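Local structure of peptidase family U32 (Geobacillus thermoleovorans, 4HE6) at residues Glu35-Phe46 and Arg77-Glu88. The protein is of unknown function, being the C-terminal domain of a putative U32-family peptidase, a small all-beta module. Numbering follows the deposited sequence.
Sequences EVEFFGPEIENF and RPLFPYNMMRKE
Arg86 and Phe39 lie face to face across two antiparallel strands, the guanidinium flat on the ring with centres 3.6 Å apart and planes only 8° from parallel, a cation-pi stack. Both CG atoms sit between backbone N and carbonyl carbon (chi1 55° and 65°), which brings the two groups over one another. Met84 CB closes the opposite face of the Phe39 ring by a CH-pi contact. The extended Glu37 side chain runs alongside Arg86 and receives two bonds on one oxygen: NE reaches OE2 at 2.8 Å almost along the C-O axis, while NH2 approaches from above the carboxylate plane. Salt bridge and stack together restrict rotation of the guanidinium.

Backbone bonds pair strand 35-39 with strand 84-87, Glu37 with Arg86 and Phe39 with Met84 being the hydrogen-bonded pairs. These are neighbouring strands of the domain's antiparallel sheet, flanked by strands 46-49 and 10-16. On the face of the sheet that carries Phe38 and Met85, the Phe38 ring is sandwiched between Leu79 CD1, 3.8 Å from the ring centroid, and Met85 CG; Met85 SD adds an oblique Met-aromatic contact, and Phe73 also touches both Phe38 and Met85.

Beyond the strands, two type II turns meet where Asn83 ND2 donates to Pro41 O (3.2 Å). Asn83 OD1 accepts from Phe80 N at 2.9 Å, so both ends of the amide are held. Farther along, Arg77 drapes its aliphatic chain over one face of Phe46, and its NH1 donates to Glu44 OE1 in a salt bridge of 3.0 Å, with two waters bridging the same residues.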
loop_
_atom_site.group_PDB
_atom_site.type_symbol
_atom_site.label_atom_id
_atom_site.label_comp_id
_atom_site.label_asym_id
_atom_site.label_seq_id
_atom_site.Cartn_x
_atom_site.Cartn_y
_atom_site.Cartn_z
ATOM N N GLU A 35 -4.466 8.804 4.425
ATOM C CA GLU A 35 -4.294 9.091 3.014
ATOM C C GLU A 35 -2.905 8.651 2.560
ATOM O O GLU A 35 -1.896 8.969 3.220
ATOM C CB GLU A 35 -4.441 10.573 2.728
ATOM C CG GLU A 35 -4.754 10.867 1.272
ATOM C CD GLU A 35 -6.146 10.522 0.859
ATOM O OE1 GLU A 35 -6.409 10.584 -0.376
ATOM O OE2 GLU A 35 -6.969 10.184 1.726
ATOM N N VAL A 36 -2.863 7.980 1.412
ATOM C CA VAL A 36 -1.636 7.503 0.817
ATOM C C VAL A 36 -1.557 7.935 -0.623
ATOM O O VAL A 36 -2.547 8.253 -1.253
ATOM C CB VAL A 36 -1.476 5.960 0.961
ATOM C CG1 VAL A 36 -1.467 5.557 2.418
ATOM C CG2 VAL A 36 -2.555 5.252 0.195
ATOM N N GLU A 37 -0.365 7.900 -1.161
ATOM C CA GLU A 37 -0.097 8.106 -2.575
ATOM C C GLU A 37 0.653 6.929 -3.111
ATOM O O GLU A 37 1.668 6.510 -2.534
ATOM C CB GLU A 37 0.729 9.397 -2.788
ATOM C CG GLU A 37 0.825 9.762 -4.271
ATOM C CD GLU A 37 1.689 10.953 -4.548
ATOM O OE1 GLU A 37 1.299 11.771 -5.413
ATOM O OE2 GLU A 37 2.757 11.129 -3.952
ATOM N N PHE A 38 0.190 6.396 -4.231
ATOM C CA PHE A 38 0.917 5.410 -4.988
ATOM C C PHE A 38 1.676 6.108 -6.096
ATOM O O PHE A 38 1.191 7.049 -6.721
ATOM C CB PHE A 38 -0.037 4.356 -5.579
ATOM C CG PHE A 38 -0.597 3.442 -4.519
ATOM C CD1 PHE A 38 -1.879 3.658 -3.965
ATOM C CD2 PHE A 38 0.179 2.391 -4.062
ATOM C CE1 PHE A 38 -2.312 2.761 -2.997
ATOM C CE2 PHE A 38 -0.321 1.519 -3.099
ATOM C CZ PHE A 38 -1.572 1.694 -2.562
ATOM N N PHE A 39 2.920 5.617 -6.322
ATOM C CA PHE A 39 3.802 6.282 -7.290
ATOM C C PHE A 39 4.756 5.284 -7.893
ATOM O O PHE A 39 4.854 4.118 -7.474
ATOM C CB PHE A 39 4.526 7.436 -6.603
ATOM C CG PHE A 39 5.494 7.080 -5.508
ATOM C CD1 PHE A 39 6.869 7.069 -5.738
ATOM C CD2 PHE A 39 5.045 6.763 -4.237
ATOM C CE1 PHE A 39 7.744 6.781 -4.721
ATOM C CE2 PHE A 39 5.939 6.472 -3.212
ATOM C CZ PHE A 39 7.292 6.476 -3.434
ATOM N N GLY A 40 5.435 5.762 -8.902
ATOM C CA GLY A 40 6.423 5.008 -9.650
ATOM C C GLY A 40 6.137 5.066 -11.141
ATOM O O GLY A 40 5.116 5.522 -11.602
ATOM N N PRO A 41 7.109 4.570 -11.915
ATOM C CA PRO A 41 6.951 4.627 -13.328
ATOM C C PRO A 41 5.762 3.680 -13.712
ATOM O O PRO A 41 5.489 2.685 -13.030
ATOM C CB PRO A 41 8.286 4.171 -13.909
ATOM C CG PRO A 41 8.950 3.485 -12.790
ATOM C CD PRO A 41 8.390 4.012 -11.506
ATOM N N GLU A 42 5.217 4.080 -14.806
ATOM C CA GLU A 42 4.201 3.303 -15.536
ATOM C C GLU A 42 2.797 3.550 -14.996
ATOM O O GLU A 42 1.863 3.060 -15.600
ATOM C CB GLU A 42 4.454 1.777 -15.672
ATOM C CG GLU A 42 5.876 1.420 -16.110
ATOM C CD GLU A 42 6.098 -0.003 -16.499
ATOM O OE1 GLU A 42 5.432 -0.429 -17.483
ATOM O OE2 GLU A 42 6.921 -0.736 -15.917
ATOM N N ILE A 43 2.667 4.313 -13.899
ATOM C CA ILE A 43 1.379 4.814 -13.453
ATOM C C ILE A 43 1.410 6.331 -13.303
ATOM O O ILE A 43 2.454 6.900 -12.919
ATOM C CB ILE A 43 0.864 4.196 -12.124
ATOM C CG1 ILE A 43 1.774 4.511 -10.914
ATOM C CG2 ILE A 43 0.625 2.710 -12.254
ATOM C CD1 ILE A 43 1.143 4.122 -9.598
ATOM N N GLU A 44 0.264 6.970 -13.545
ATOM C CA GLU A 44 0.064 8.297 -12.995
ATOM C C GLU A 44 -0.064 8.154 -11.478
ATOM O O GLU A 44 -0.883 7.348 -11.013
ATOM C CB GLU A 44 -1.155 9.003 -13.596
ATOM C CG GLU A 44 -1.347 10.407 -12.998
ATOM C CD GLU A 44 -2.582 11.097 -13.492
ATOM O OE1 GLU A 44 -3.638 10.463 -13.531
ATOM O OE2 GLU A 44 -2.448 12.310 -13.810
ATOM N N ASN A 45 0.693 8.899 -10.722
ATOM C CA ASN A 45 0.573 8.829 -9.269
ATOM C C ASN A 45 -0.812 9.237 -8.850
ATOM O O ASN A 45 -1.439 10.117 -9.466
ATOM C CB ASN A 45 1.590 9.785 -8.642
ATOM C CG ASN A 45 3.025 9.485 -8.943
ATOM O OD1 ASN A 45 3.369 8.472 -9.579
ATOM N ND2 ASN A 45 3.900 10.369 -8.517
ATOM N N PHE A 46 -1.317 8.620 -7.777
ATOM C CA PHE A 46 -2.661 8.936 -7.318
ATOM C C PHE A 46 -2.753 8.726 -5.817
ATOM O O PHE A 46 -1.976 7.977 -5.203
ATOM C CB PHE A 46 -3.726 8.101 -8.050
ATOM C CG PHE A 46 -3.717 6.640 -7.702
ATOM C CD1 PHE A 46 -4.518 6.096 -6.703
ATOM C CD2 PHE A 46 -2.887 5.768 -8.412
ATOM C CE1 PHE A 46 -4.474 4.732 -6.397
ATOM C CE2 PHE A 46 -2.869 4.408 -8.130
ATOM C CZ PHE A 46 -3.666 3.891 -7.160
ATOM N N ARG A 77 -7.105 2.567 -8.238
ATOM C CA ARG A 77 -6.657 2.428 -9.638
ATOM C C ARG A 77 -5.710 1.254 -9.709
ATOM O O ARG A 77 -5.169 0.854 -8.667
ATOM C CB ARG A 77 -5.910 3.655 -10.122
ATOM C CG ARG A 77 -6.635 4.982 -9.978
ATOM C CD ARG A 77 -5.832 6.067 -10.628
ATOM N NE ARG A 77 -6.362 7.388 -10.489
ATOM C CZ ARG A 77 -5.865 8.467 -11.060
ATOM N NH1 ARG A 77 -4.757 8.379 -11.759
ATOM N NH2 ARG A 77 -6.470 9.622 -10.872
ATOM N N PRO A 78 -5.492 0.720 -10.902
ATOM C CA PRO A 78 -4.523 -0.368 -11.058
ATOM C C PRO A 78 -3.136 0.028 -10.637
ATOM O O PRO A 78 -2.702 1.197 -10.736
ATOM C CB PRO A 78 -4.588 -0.697 -12.551
ATOM C CG PRO A 78 -6.018 -0.306 -12.958
ATOM C CD PRO A 78 -6.232 0.987 -12.171
ATOM N N LEU A 79 -2.398 -0.981 -10.161
ATOM C CA LEU A 79 -1.017 -0.920 -9.728
ATOM C C LEU A 79 -0.227 -2.039 -10.368
ATOM O O LEU A 79 -0.790 -3.090 -10.689
ATOM C CB LEU A 79 -0.914 -1.068 -8.206
ATOM C CG LEU A 79 -1.561 0.079 -7.447
ATOM C CD1 LEU A 79 -1.627 -0.273 -5.948
ATOM C CD2 LEU A 79 -0.838 1.398 -7.634
ATOM N N PHE A 80 1.068 -1.789 -10.525
ATOM C CA PHE A 80 1.961 -2.857 -10.931
ATOM C C PHE A 80 2.840 -3.289 -9.785
ATOM O O PHE A 80 3.118 -2.504 -8.882
ATOM C CB PHE A 80 2.848 -2.376 -12.063
ATOM C CG PHE A 80 2.139 -2.029 -13.305
ATOM C CD1 PHE A 80 1.819 -0.738 -13.642
ATOM C CD2 PHE A 80 1.766 -3.072 -14.173
ATOM C CE1 PHE A 80 1.137 -0.420 -14.795
ATOM C CE2 PHE A 80 1.083 -2.774 -15.327
ATOM C CZ PHE A 80 0.774 -1.469 -15.648
ATOM N N PRO A 81 3.310 -4.525 -9.786
ATOM C CA PRO A 81 4.285 -4.953 -8.778
ATOM C C PRO A 81 5.448 -3.981 -8.772
ATOM O O PRO A 81 5.981 -3.572 -9.777
ATOM C CB PRO A 81 4.684 -6.322 -9.286
ATOM C CG PRO A 81 3.458 -6.837 -10.011
ATOM C CD PRO A 81 2.966 -5.610 -10.726
ATOM N N TYR A 82 5.819 -3.601 -7.535
ATOM C CA TYR A 82 6.975 -2.773 -7.218
ATOM C C TYR A 82 6.779 -1.298 -7.460
ATOM O O TYR A 82 7.702 -0.514 -7.250
ATOM C CB TYR A 82 8.309 -3.351 -7.793
ATOM C CG TYR A 82 8.415 -4.764 -7.259
ATOM C CD1 TYR A 82 8.037 -5.850 -7.975
ATOM C CD2 TYR A 82 8.778 -4.992 -5.931
ATOM C CE1 TYR A 82 8.060 -7.157 -7.499
ATOM C CE2 TYR A 82 8.804 -6.259 -5.425
ATOM C CZ TYR A 82 8.449 -7.333 -6.188
ATOM O OH TYR A 82 8.456 -8.617 -5.681
ATOM N N ASN A 83 5.519 -0.878 -7.791
ATOM C CA ASN A 83 5.142 0.467 -7.455
ATOM C C ASN A 83 5.245 0.659 -5.940
ATOM O O ASN A 83 5.285 -0.285 -5.192
ATOM C CB ASN A 83 3.749 0.787 -7.993
ATOM C CG ASN A 83 3.686 0.950 -9.533
ATOM O OD1 ASN A 83 2.691 0.643 -10.146
ATOM N ND2 ASN A 83 4.738 1.386 -10.225
ATOM N N MET A 84 5.302 1.913 -5.547
ATOM C CA MET A 84 5.527 2.271 -4.165
ATOM C C MET A 84 4.356 3.059 -3.612
ATOM O O MET A 84 3.532 3.620 -4.336
ATOM C CB MET A 84 6.823 3.098 -4.119
ATOM C CG MET A 84 8.075 2.440 -4.706
ATOM S SD MET A 84 9.636 3.338 -4.598
ATOM C CE MET A 84 9.982 3.427 -2.858
ATOM N N MET A 85 4.271 3.102 -2.287
ATOM C CA MET A 85 3.228 3.798 -1.577
ATOM C C MET A 85 3.837 4.649 -0.476
ATOM O O MET A 85 4.716 4.179 0.243
ATOM C CB MET A 85 2.268 2.786 -0.901
ATOM C CG MET A 85 1.022 3.435 -0.348
ATOM S SD MET A 85 -0.017 2.291 0.608
ATOM C CE MET A 85 0.871 2.333 2.156
ATOM N N ARG A 86 3.400 5.892 -0.330
ATOM C CA ARG A 86 3.875 6.773 0.741
ATOM C C ARG A 86 2.675 7.421 1.394
ATOM O O ARG A 86 1.619 7.577 0.816
ATOM C CB ARG A 86 4.867 7.826 0.250
ATOM C CG ARG A 86 4.370 8.682 -0.880
ATOM C CD ARG A 86 5.410 9.675 -1.420
ATOM N NE ARG A 86 5.050 10.151 -2.776
ATOM C CZ ARG A 86 5.860 10.294 -3.797
ATOM N NH1 ARG A 86 7.162 10.039 -3.753
ATOM N NH2 ARG A 86 5.386 10.733 -4.980
ATOM N N LYS A 87 2.838 7.806 2.651
ATOM C CA LYS A 87 1.794 8.662 3.215
ATOM C C LYS A 87 1.629 10.006 2.521
ATOM O O LYS A 87 2.670 10.581 2.200
ATOM C CB LYS A 87 2.155 8.837 4.694
ATOM C CG LYS A 87 2.074 7.462 5.356
ATOM C CD LYS A 87 0.726 7.161 5.912
ATOM C CE LYS A 87 0.503 7.540 7.361
ATOM N NZ LYS A 87 1.618 7.187 8.252
ATOM N N GLU A 88 0.408 10.524 2.362
ATOM C CA GLU A 88 0.092 11.796 1.652
ATOM C C GLU A 88 -0.294 12.803 2.709
ATOM O O GLU A 88 -1.324 12.599 3.353
ATOM C CB GLU A 88 -1.098 11.689 0.680
ATOM C CG GLU A 88 -1.510 12.926 -0.084
ATOM C CD GLU A 88 -0.603 13.342 -1.226
ATOM O OE1 GLU A 88 0.426 12.668 -1.438
ATOM O OE2 GLU A 88 -0.822 14.316 -1.982
HETATM O O HOH W 1 -2.951 6.025 -12.274
HETATM O O HOH W 2 -5.879 11.700 -13.036
#